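Local coordinates for protein D-lactate dehydrogenase (Fermentative) (PDB 6ABJ) that probably interconverts D-lactate and pyruvate as an NAD-dependent dehydrogenase, working as a tetramer of the D-isomer specific 2-hydroxyacid dehydrogenase family, at residues 177-180 and 181-184; 207-210 and 211-215; 69-73 and 74-78. All blocks are in the same frame, centred on the assembly; numbering follows the deposited sequence.

Contact 1. Residues 177-180 and 181-184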
ATOM      1  N   ARG B 177      -7.027  29.975  14.810  1.00 27.95           N
ATOM      2  CA  ARG B 177      -6.697  31.040  13.873  1.00 28.85           C
ATOM      3  C   ARG B 177      -6.517  30.485  12.463  1.00 28.57           C
ATOM      4  O   ARG B 177      -6.947  31.066  11.449  1.00 26.74           O
ATOM      5  CB  ARG B 177      -5.383  31.791  14.308  1.00 34.18           C
ATOM      6  CG  ARG B 177      -4.937  32.912  13.360  1.00 40.80           C
ATOM      7  CD  ARG B 177      -4.170  34.077  14.063  1.00 47.74           C
ATOM      8  NE  ARG B 177      -3.459  33.576  15.229  1.00 52.94           N
ATOM      9  CZ  ARG B 177      -3.801  33.761  16.506  1.00 49.26           C
ATOM     10  NH1 ARG B 177      -4.809  34.509  16.844  1.00 52.59           N
ATOM     11  NH2 ARG B 177      -3.104  33.157  17.468  1.00 59.10           N
ATOM     12  N   ILE B 178      -5.858  29.337  12.355  1.00 30.47           N
ATOM     13  CA  ILE B 178      -5.717  28.719  11.021  1.00 27.97           C
ATOM     14  C   ILE B 178      -7.070  28.387  10.455  1.00 28.12           C
ATOM     15  O   ILE B 178      -7.332  28.696   9.310  1.00 27.11           O
ATOM     16  CB  ILE B 178      -4.884  27.439  11.071  1.00 29.71           C
ATOM     17  CG1 ILE B 178      -3.456  27.756  11.493  1.00 32.30           C
ATOM     18  CG2 ILE B 178      -4.815  26.823   9.687  1.00 28.90           C
ATOM     19  CD1 ILE B 178      -2.647  26.535  11.881  1.00 33.77           C
ATOM     20  N   MET B 179      -7.951  27.765  11.248  1.00 26.35           N
ATOM     21  CA  MET B 179      -9.231  27.329  10.689  1.00 26.40           C
ATOM     22  C   MET B 179     -10.140  28.544  10.339  1.00 29.50           C
ATOM     23  O   MET B 179     -10.914  28.481   9.353  1.00 27.51           O
ATOM     24  CB  MET B 179      -9.977  26.354  11.604  1.00 25.74           C
ATOM     25  CG  MET B 179      -9.227  25.048  11.877  1.00 24.26           C
ATOM     26  SD  MET B 179      -8.817  24.181  10.316  1.00 25.29           S
ATOM     27  CE  MET B 179     -10.441  23.637   9.818  1.00 22.96           C
ATOM     28  N   ALA B 180     -10.034  29.616  11.126  1.00 30.66           N
ATOM     29  CA  ALA B 180     -10.676  30.882  10.764  1.00 32.53           C
ATOM     30  C   ALA B 180     -10.282  31.398   9.400  1.00 30.00           C
ATOM     31  O   ALA B 180     -11.129  31.849   8.664  1.00 29.18           O
ATOM     32  CB  ALA B 180     -10.402  31.930  11.823  1.00 34.79           C
ATOM     33  N   GLY B 181      -9.027  31.211   8.994  1.00 29.05           N
ATOM     34  CA  GLY B 181      -8.560  31.605   7.652  1.00 29.11           C
ATOM     35  C   GLY B 181      -9.138  30.849   6.484  1.00 30.75           C
ATOM     36  O   GLY B 181      -9.166  31.348   5.345  1.00 30.45           O
ATOM     37  N   PHE B 182      -9.644  29.636   6.762  1.00 29.37           N
ATOM     38  CA  PHE B 182     -10.368  28.864   5.756  1.00 28.48           C
ATOM     39  C   PHE B 182     -11.820  29.395   5.639  1.00 27.53           C
ATOM     40  O   PHE B 182     -12.573  28.967   4.768  1.00 28.65           O
ATOM     41  CB  PHE B 182     -10.411  27.371   6.154  1.00 27.17           C
ATOM     42  CG  PHE B 182      -9.169  26.584   5.888  1.00 27.73           C
ATOM     43  CD1 PHE B 182      -9.004  25.944   4.664  1.00 29.02           C
ATOM     44  CD2 PHE B 182      -8.240  26.348   6.880  1.00 29.20           C
ATOM     45  CE1 PHE B 182      -7.859  25.208   4.408  1.00 28.62           C
ATOM     46  CE2 PHE B 182      -7.078  25.558   6.619  1.00 29.88           C
ATOM     47  CZ  PHE B 182      -6.921  24.979   5.403  1.00 27.46           C
ATOM     48  N   GLY B 183     -12.220  30.340   6.517  1.00 28.41           N
ATOM     49  CA  GLY B 183     -13.614  30.805   6.499  1.00 29.23           C
ATOM     50  C   GLY B 183     -14.556  29.891   7.263  1.00 29.02           C
ATOM     51  O   GLY B 183     -15.750  29.823   6.971  1.00 28.12           O
ATOM     52  N   CYS B 184     -14.003  29.157   8.227  1.00 28.82           N
ATOM     53  CA  CYS B 184     -14.837  28.317   9.054  1.00 27.76           C
ATOM     54  C   CYS B 184     -15.488  29.219  10.108  1.00 28.38           C
ATOM     55  O   CYS B 184     -14.958  30.270  10.466  1.00 28.28           O
ATOM     56  CB  CYS B 184     -13.991  27.268   9.731  1.00 28.55           C
ATOM     57  SG  CYS B 184     -13.158  26.163   8.570  1.00 26.93           S
TER
HETATM   58  O   HOH W   1     -13.503  32.477   9.674  1.00 33.22           O

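Contact 2. Residues 207-210 and 211-215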
ATOM      1  N   LEU B 207     -19.916  22.852  26.321  1.00 30.72           N
ATOM      2  CA  LEU B 207     -19.287  21.707  25.688  1.00 31.96           C
ATOM      3  C   LEU B 207     -20.360  20.944  24.888  1.00 30.74           C
ATOM      4  O   LEU B 207     -20.077  20.512  23.757  1.00 29.63           O
ATOM      5  CB  LEU B 207     -18.648  20.790  26.715  1.00 31.77           C
ATOM      6  CG  LEU B 207     -18.043  19.485  26.301  1.00 33.01           C
ATOM      7  CD1 LEU B 207     -17.008  19.667  25.189  1.00 34.19           C
ATOM      8  CD2 LEU B 207     -17.439  18.750  27.474  1.00 36.66           C
ATOM      9  N   ASP B 208     -21.498  20.714  25.501  1.00 32.03           N
ATOM     10  CA  ASP B 208     -22.490  19.848  24.883  1.00 31.52           C
ATOM     11  C   ASP B 208     -23.080  20.458  23.606  1.00 30.27           C
ATOM     12  O   ASP B 208     -23.240  19.761  22.623  1.00 28.91           O
ATOM     13  CB  ASP B 208     -23.542  19.424  25.884  1.00 33.15           C
ATOM     14  CG  ASP B 208     -23.059  18.317  26.814  1.00 33.20           C
ATOM     15  OD1 ASP B 208     -22.102  17.553  26.507  1.00 39.85           O
ATOM     16  OD2 ASP B 208     -23.662  18.158  27.858  1.00 36.34           O
ATOM     17  N   ALA B 209     -23.185  21.778  23.595  1.00 30.29           N
ATOM     18  CA  ALA B 209     -23.657  22.479  22.443  1.00 29.20           C
ATOM     19  C   ALA B 209     -22.585  22.529  21.345  1.00 28.24           C
ATOM     20  O   ALA B 209     -22.898  22.325  20.167  1.00 26.71           O
ATOM     21  CB  ALA B 209     -24.053  23.854  22.842  1.00 30.10           C
ATOM     22  N   LEU B 210     -21.318  22.709  21.740  1.00 26.49           N
ATOM     23  CA  LEU B 210     -20.216  22.563  20.798  1.00 26.70           C
ATOM     24  C   LEU B 210     -20.256  21.217  20.081  1.00 26.64           C
ATOM     25  O   LEU B 210     -20.137  21.154  18.842  1.00 29.43           O
ATOM     26  CB  LEU B 210     -18.879  22.763  21.482  1.00 26.96           C
ATOM     27  CG  LEU B 210     -17.654  22.744  20.575  1.00 26.96           C
ATOM     28  CD1 LEU B 210     -16.564  23.634  21.220  1.00 27.73           C
ATOM     29  CD2 LEU B 210     -17.156  21.348  20.429  1.00 26.45           C
ATOM     30  N   LEU B 211     -20.442  20.149  20.827  1.00 24.82           N
ATOM     31  CA  LEU B 211     -20.414  18.826  20.280  1.00 26.06           C
ATOM     32  C   LEU B 211     -21.611  18.631  19.324  1.00 25.18           C
ATOM     33  O   LEU B 211     -21.477  18.070  18.192  1.00 23.32           O
ATOM     34  CB  LEU B 211     -20.369  17.824  21.387  1.00 26.87           C
ATOM     35  CG  LEU B 211     -19.036  17.694  22.174  1.00 28.11           C
ATOM     36  CD1 LEU B 211     -19.202  16.759  23.357  1.00 28.24           C
ATOM     37  CD2 LEU B 211     -17.895  17.221  21.350  1.00 27.47           C
ATOM     38  N   ALA B 212     -22.766  19.087  19.732  1.00 26.41           N
ATOM     39  CA  ALA B 212     -23.952  18.918  18.834  1.00 27.86           C
ATOM     40  C   ALA B 212     -23.875  19.807  17.551  1.00 26.47           C
ATOM     41  O   ALA B 212     -24.394  19.418  16.529  1.00 28.80           O
ATOM     42  CB  ALA B 212     -25.195  19.244  19.600  1.00 27.99           C
ATOM     43  N   GLU B 213     -23.152  20.919  17.568  1.00 25.54           N
ATOM     44  CA  GLU B 213     -23.197  21.857  16.483  1.00 26.41           C
ATOM     45  C   GLU B 213     -22.050  21.717  15.507  1.00 25.76           C
ATOM     46  O   GLU B 213     -22.149  22.206  14.388  1.00 27.28           O
ATOM     47  CB  GLU B 213     -23.211  23.303  17.017  1.00 25.76           C
ATOM     48  CG  GLU B 213     -24.523  23.675  17.773  1.00 26.41           C
ATOM     49  CD  GLU B 213     -24.601  25.028  18.398  1.00 29.78           C
ATOM     50  OE1 GLU B 213     -23.951  25.903  17.888  1.00 30.36           O
ATOM     51  OE2 GLU B 213     -25.410  25.219  19.372  1.00 27.79           O
ATOM     52  N   SER B 214     -20.957  21.090  15.916  1.00 25.36           N
ATOM     53  CA  SER B 214     -19.736  21.156  15.161  1.00 25.02           C
ATOM     54  C   SER B 214     -19.670  20.093  14.025  1.00 24.42           C
ATOM     55  O   SER B 214     -20.016  18.949  14.247  1.00 23.57           O
ATOM     56  CB  SER B 214     -18.574  20.929  16.115  1.00 25.86           C
ATOM     57  OG  SER B 214     -18.400  22.005  16.990  1.00 26.14           O
ATOM     58  N   ASP B 215     -19.178  20.481  12.859  1.00 23.78           N
ATOM     59  CA  ASP B 215     -18.845  19.574  11.794  1.00 24.62           C
ATOM     60  C   ASP B 215     -17.492  18.919  12.046  1.00 24.11           C
ATOM     61  O   ASP B 215     -17.225  17.750  11.674  1.00 24.52           O
ATOM     62  CB  ASP B 215     -18.849  20.352  10.467  1.00 23.49           C
ATOM     63  CG  ASP B 215     -20.168  20.967  10.162  1.00 23.59           C
ATOM     64  OD1 ASP B 215     -21.167  20.258  10.093  1.00 23.97           O
ATOM     65  OD2 ASP B 215     -20.240  22.189  10.052  1.00 22.38           O
TER

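Contact 3. Residues 69-73 and 74-78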
ATOM      1  N   ASN B  69       9.470   6.291  25.449  1.00 41.66           N
ATOM      2  CA  ASN B  69       9.401   4.859  25.274  1.00 49.03           C
ATOM      3  C   ASN B  69      10.562   4.184  26.007  1.00 50.33           C
ATOM      4  O   ASN B  69      10.769   2.942  25.919  1.00 53.67           O
ATOM      5  CB  ASN B  69       9.403   4.525  23.769  1.00 48.37           C
ATOM      6  CG  ASN B  69      10.587   5.137  23.033  1.00 47.97           C
ATOM      7  OD1 ASN B  69      11.135   6.152  23.450  1.00 47.56           O
ATOM      8  ND2 ASN B  69      10.981   4.522  21.949  1.00 43.91           N
ATOM      9  N   ASP B  70      11.378   5.003  26.659  1.00 43.65           N
ATOM     10  CA  ASP B  70      12.438   4.481  27.505  1.00 43.63           C
ATOM     11  C   ASP B  70      11.901   4.083  28.898  1.00 41.33           C
ATOM     12  O   ASP B  70      10.959   4.675  29.442  1.00 40.17           O
ATOM     13  CB  ASP B  70      13.548   5.527  27.636  1.00 41.95           C
ATOM     14  CG  ASP B  70      14.376   5.675  26.365  1.00 42.92           C
ATOM     15  OD1 ASP B  70      14.822   4.641  25.814  1.00 43.95           O
ATOM     16  OD2 ASP B  70      14.622   6.827  25.925  1.00 40.21           O
ATOM     17  N   ASP B  71      12.494   3.055  29.463  1.00 42.14           N
ATOM     18  CA  ASP B  71      12.010   2.536  30.739  1.00 47.08           C
ATOM     19  C   ASP B  71      12.759   3.234  31.901  1.00 44.40           C
ATOM     20  O   ASP B  71      13.945   2.996  32.070  1.00 45.98           O
ATOM     21  CB  ASP B  71      12.232   1.024  30.778  1.00 50.12           C
ATOM     22  CG  ASP B  71      11.751   0.390  32.065  1.00 52.08           C
ATOM     23  OD1 ASP B  71      11.150   1.072  32.947  1.00 48.87           O
ATOM     24  OD2 ASP B  71      12.003  -0.824  32.183  1.00 54.29           O
ATOM     25  N   LEU B  72      12.050   4.094  32.622  1.00 41.00           N
ATOM     26  CA  LEU B  72      12.613   4.786  33.810  1.00 42.90           C
ATOM     27  C   LEU B  72      11.848   4.414  35.088  1.00 46.15           C
ATOM     28  O   LEU B  72      11.468   5.290  35.953  1.00 41.64           O
ATOM     29  CB  LEU B  72      12.585   6.305  33.574  1.00 41.70           C
ATOM     30  CG  LEU B  72      13.638   6.758  32.551  1.00 42.36           C
ATOM     31  CD1 LEU B  72      13.337   8.158  32.022  1.00 42.72           C
ATOM     32  CD2 LEU B  72      15.021   6.703  33.187  1.00 43.55           C
ATOM     33  N   SER B  73      11.597   3.112  35.206  1.00 43.30           N
ATOM     34  CA  SER B  73      10.993   2.558  36.429  1.00 46.22           C
ATOM     35  C   SER B  73      12.107   2.477  37.479  1.00 41.39           C
ATOM     36  O   SER B  73      13.285   2.651  37.149  1.00 41.32           O
ATOM     37  CB  SER B  73      10.371   1.147  36.138  1.00 44.61           C
ATOM     38  OG  SER B  73      11.369   0.347  35.543  1.00 45.40           O
ATOM     39  N   ARG B  74      11.728   2.217  38.724  1.00 44.27           N
ATOM     40  CA  ARG B  74      12.709   2.128  39.826  1.00 47.65           C
ATOM     41  C   ARG B  74      13.934   1.272  39.530  1.00 50.32           C
ATOM     42  O   ARG B  74      15.061   1.734  39.734  1.00 48.20           O
ATOM     43  CB  ARG B  74      12.041   1.674  41.132  1.00 52.26           C
ATOM     44  CG  ARG B  74      13.046   1.348  42.242  1.00 58.20           C
ATOM     45  CD  ARG B  74      12.387   0.885  43.544  1.00 59.72           C
ATOM     46  NE  ARG B  74      11.952   2.046  44.346  1.00 66.17           N
ATOM     47  CZ  ARG B  74      12.772   2.877  45.023  1.00 63.72           C
ATOM     48  NH1 ARG B  74      14.092   2.688  45.036  1.00 60.65           N
ATOM     49  NH2 ARG B  74      12.267   3.913  45.694  1.00 63.44           N
ATOM     50  N   PRO B  75      13.748   0.028  39.014  1.00 51.95           N
ATOM     51  CA  PRO B  75      14.978  -0.741  38.786  1.00 50.83           C
ATOM     52  C   PRO B  75      16.002  -0.070  37.853  1.00 48.23           C
ATOM     53  O   PRO B  75      17.240  -0.218  38.022  1.00 46.36           O
ATOM     54  CB  PRO B  75      14.457  -2.058  38.164  1.00 54.28           C
ATOM     55  CG  PRO B  75      13.091  -2.240  38.775  1.00 53.60           C
ATOM     56  CD  PRO B  75      12.543  -0.831  38.996  1.00 53.63           C
ATOM     57  N   VAL B  76      15.507   0.622  36.844  1.00 46.24           N
ATOM     58  CA  VAL B  76      16.416   1.255  35.894  1.00 45.42           C
ATOM     59  C   VAL B  76      17.098   2.483  36.529  1.00 43.18           C
ATOM     60  O   VAL B  76      18.288   2.704  36.326  1.00 44.25           O
ATOM     61  CB  VAL B  76      15.697   1.664  34.611  1.00 44.47           C
ATOM     62  CG1 VAL B  76      16.669   2.452  33.736  1.00 43.84           C
ATOM     63  CG2 VAL B  76      15.191   0.409  33.878  1.00 44.96           C
ATOM     64  N   LEU B  77      16.323   3.265  37.247  1.00 42.52           N
ATOM     65  CA  LEU B  77      16.849   4.476  37.915  1.00 46.59           C
ATOM     66  C   LEU B  77      17.975   4.110  38.917  1.00 49.44           C
ATOM     67  O   LEU B  77      19.079   4.721  38.908  1.00 50.19           O
ATOM     68  CB  LEU B  77      15.706   5.170  38.639  1.00 45.66           C
ATOM     69  CG  LEU B  77      14.633   5.813  37.754  1.00 44.08           C
ATOM     70  CD1 LEU B  77      13.335   6.077  38.510  1.00 41.46           C
ATOM     71  CD2 LEU B  77      15.180   7.103  37.116  1.00 42.50           C
ATOM     72  N   GLU B  78      17.702   3.076  39.734  1.00 51.64           N
ATOM     73  CA  GLU B  78      18.697   2.581  40.714  1.00 52.47           C
ATOM     74  C   GLU B  78      20.005   2.255  40.029  1.00 51.31           C
ATOM     75  O   GLU B  78      21.054   2.570  40.533  1.00 52.55           O
ATOM     76  CB  GLU B  78      18.215   1.311  41.454  1.00 50.77           C
ATOM     77  CG  GLU B  78      16.930   1.473  42.255  1.00 55.01           C
ATOM     78  CD  GLU B  78      16.524   0.228  43.057  1.00 57.68           C
ATOM     79  OE1 GLU B  78      17.186  -0.815  42.908  1.00 68.77           O
ATOM     80  OE2 GLU B  78      15.530   0.260  43.828  1.00 60.44           O
TER

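Contact 1. Residues 177-180 and 181-184
M179 meets both F182 and C184, and its side chain can be followed outward from the last turn of helix 170-181. CB leaves the backbone directed away from residues 181-184. The chain then bends at chi2 (-57°) and again at chi3, and these two turns bring the thioether back alongside F182 and C184. SD comes to 4.1 Å from F182 CD2; measured to the ring centroid it lies 5.0 Å away and 51° off the ring normal, an oblique Met-aromatic contact. Beyond it, CE ends 3.9 Å from C184 SG.

The backbone beneath this chain forms a Schellman motif. G183 has a positive phi of 83°, a conformation in which a CB would press on the preceding carbonyl oxygen, and two bonds run back into the last turn. The stronger is G183 N to A180 O at 2.8 Å, with the donor above the carbonyl plane; C184 N to M179 O is longer, 3.4 Å, and weak. F182 N also donates to M179 O. A water donating to both A180 O and C184 O links the helix end to the chain that enters strand 185-189. This turn closes the helix that follows the glycine-rich turn of the Rossmann-type NAD-binding domain, the helix whose first residues, Q170 and I171, bind NADH.

One atom farther round the same ring, I178 CG2 lies 4.0 Å from F182 CE2, the two side chains running side by side and pointing the same way. Both residues also pack on V126 of helix 118-134, and across a subunit interface I178 touches F182 of the second subunit while F182 touches I178 of that subunit.

Contact 2. Residues 207-210 and 211-215
L210 O accepts from both S214 and E213. S214 OG donates to it at 2.7 Å, coming in 33° from the carbonyl plane; with OG beside its own backbone N (chi1 -70°), the hydroxyl turns back to the helix end, where S214 OG also lies 3.7 Å from the L210 CD2 methyl. E213 N reaches the same oxygen from the opposite face, 71° out of the plane, and S214 N adds a weak bond. One carbonyl is therefore held from two sides where the helix stops.

Farther back, the backbone bonds are regular i to i+4 links: L211 N to L207 O at 3.0 Å and A212 N to D208 O at 3.0 Å. E213 N also bonds to A209 O, so this amide is shared between two carbonyls.

Apolar contacts lie along the face turned to the sheet. The side chains of L207 and L211 meet at an angle, CD1 to CD1 4.1 Å apart, and both pack on I166 and on R235 of helix 233-238. L210 itself rests on Y189.

The charged contact is a salt bridge from E213 OE1 to R203. The E213 chain is extended beyond CG, and its OE2 lies beside a methyl, 4.0 Å from A209 CB. Helix 207-213, ended by a serine that folds back on its last turn, leads into strand 216-219 as one of the helices covering the parallel sheet of the Rossmann-type NAD-binding domain.

Contact 3. Residues 69-73 and 74-78
Two torsions bring D71 and S73 together: D71 CG stands anti to the backbone N (chi1 -180°), and S73 OG sits between its own N and carbonyl carbon (chi1 53°). As a result D71 OD1 receives two bonds from the same face of its plane. S73 OG donates at 2.7 Å on the syn side, and S73 N at 3.1 Å from above the plane. The second bond closes an Asx turn ahead of helix 74-82.

Across the junction, OD2 of D71 lies 3.8 Å from V76 CG2, the two side chains meeting at a slant. The carbonyl of D71 is covered by the same valine, with V76 CG1 3.2 Å from D71 O.

S73 occupies the N-cap position, but its side chain makes no capping bond; its hydroxyl donates to D71 OD1. Its carbonyl starts the helix instead: L77 N donates to S73 O at 3.1 Å with an N-H...O angle of 169°. L72 and L77 cross at about a right angle, CD2 to CD2 4.0 Å apart, and L72 continues onto V88 and L90 of strand 87-90.

Within the first turn, R74 NH1 and E78 OE2 form a salt bridge of 3.1 Å, with OE2 close to the guanidinium plane. Two S73 donors on OD1 should limit rotation of the D71 carboxylate, whereas burying D71 O under V76 without a partner in the model should carry an energetic cost.

How the contacts relate
Contacts 1 and 2 both belong to the NAD-binding domain and end helices that pack against its parallel sheet; their centres lie 18 Å apart, without touching. Contact 3 sits on the opposite side of the chain's centre, about 44 Å from contact 1, centre to centre, and begins a helix beside the five-stranded sheet. Each has three buried residues, but contact 2 has two exposed ones, D208 and A212, against one in the others; only contact 1 meets another subunit. Their chemistry follows their place: a glycine-based Schellman ending with sulfur and aromatic packing in 177-184, a serine hydroxyl folded back on a carbonyl in 207-215, and an aspartate-led Asx turn before the helix in 69-78.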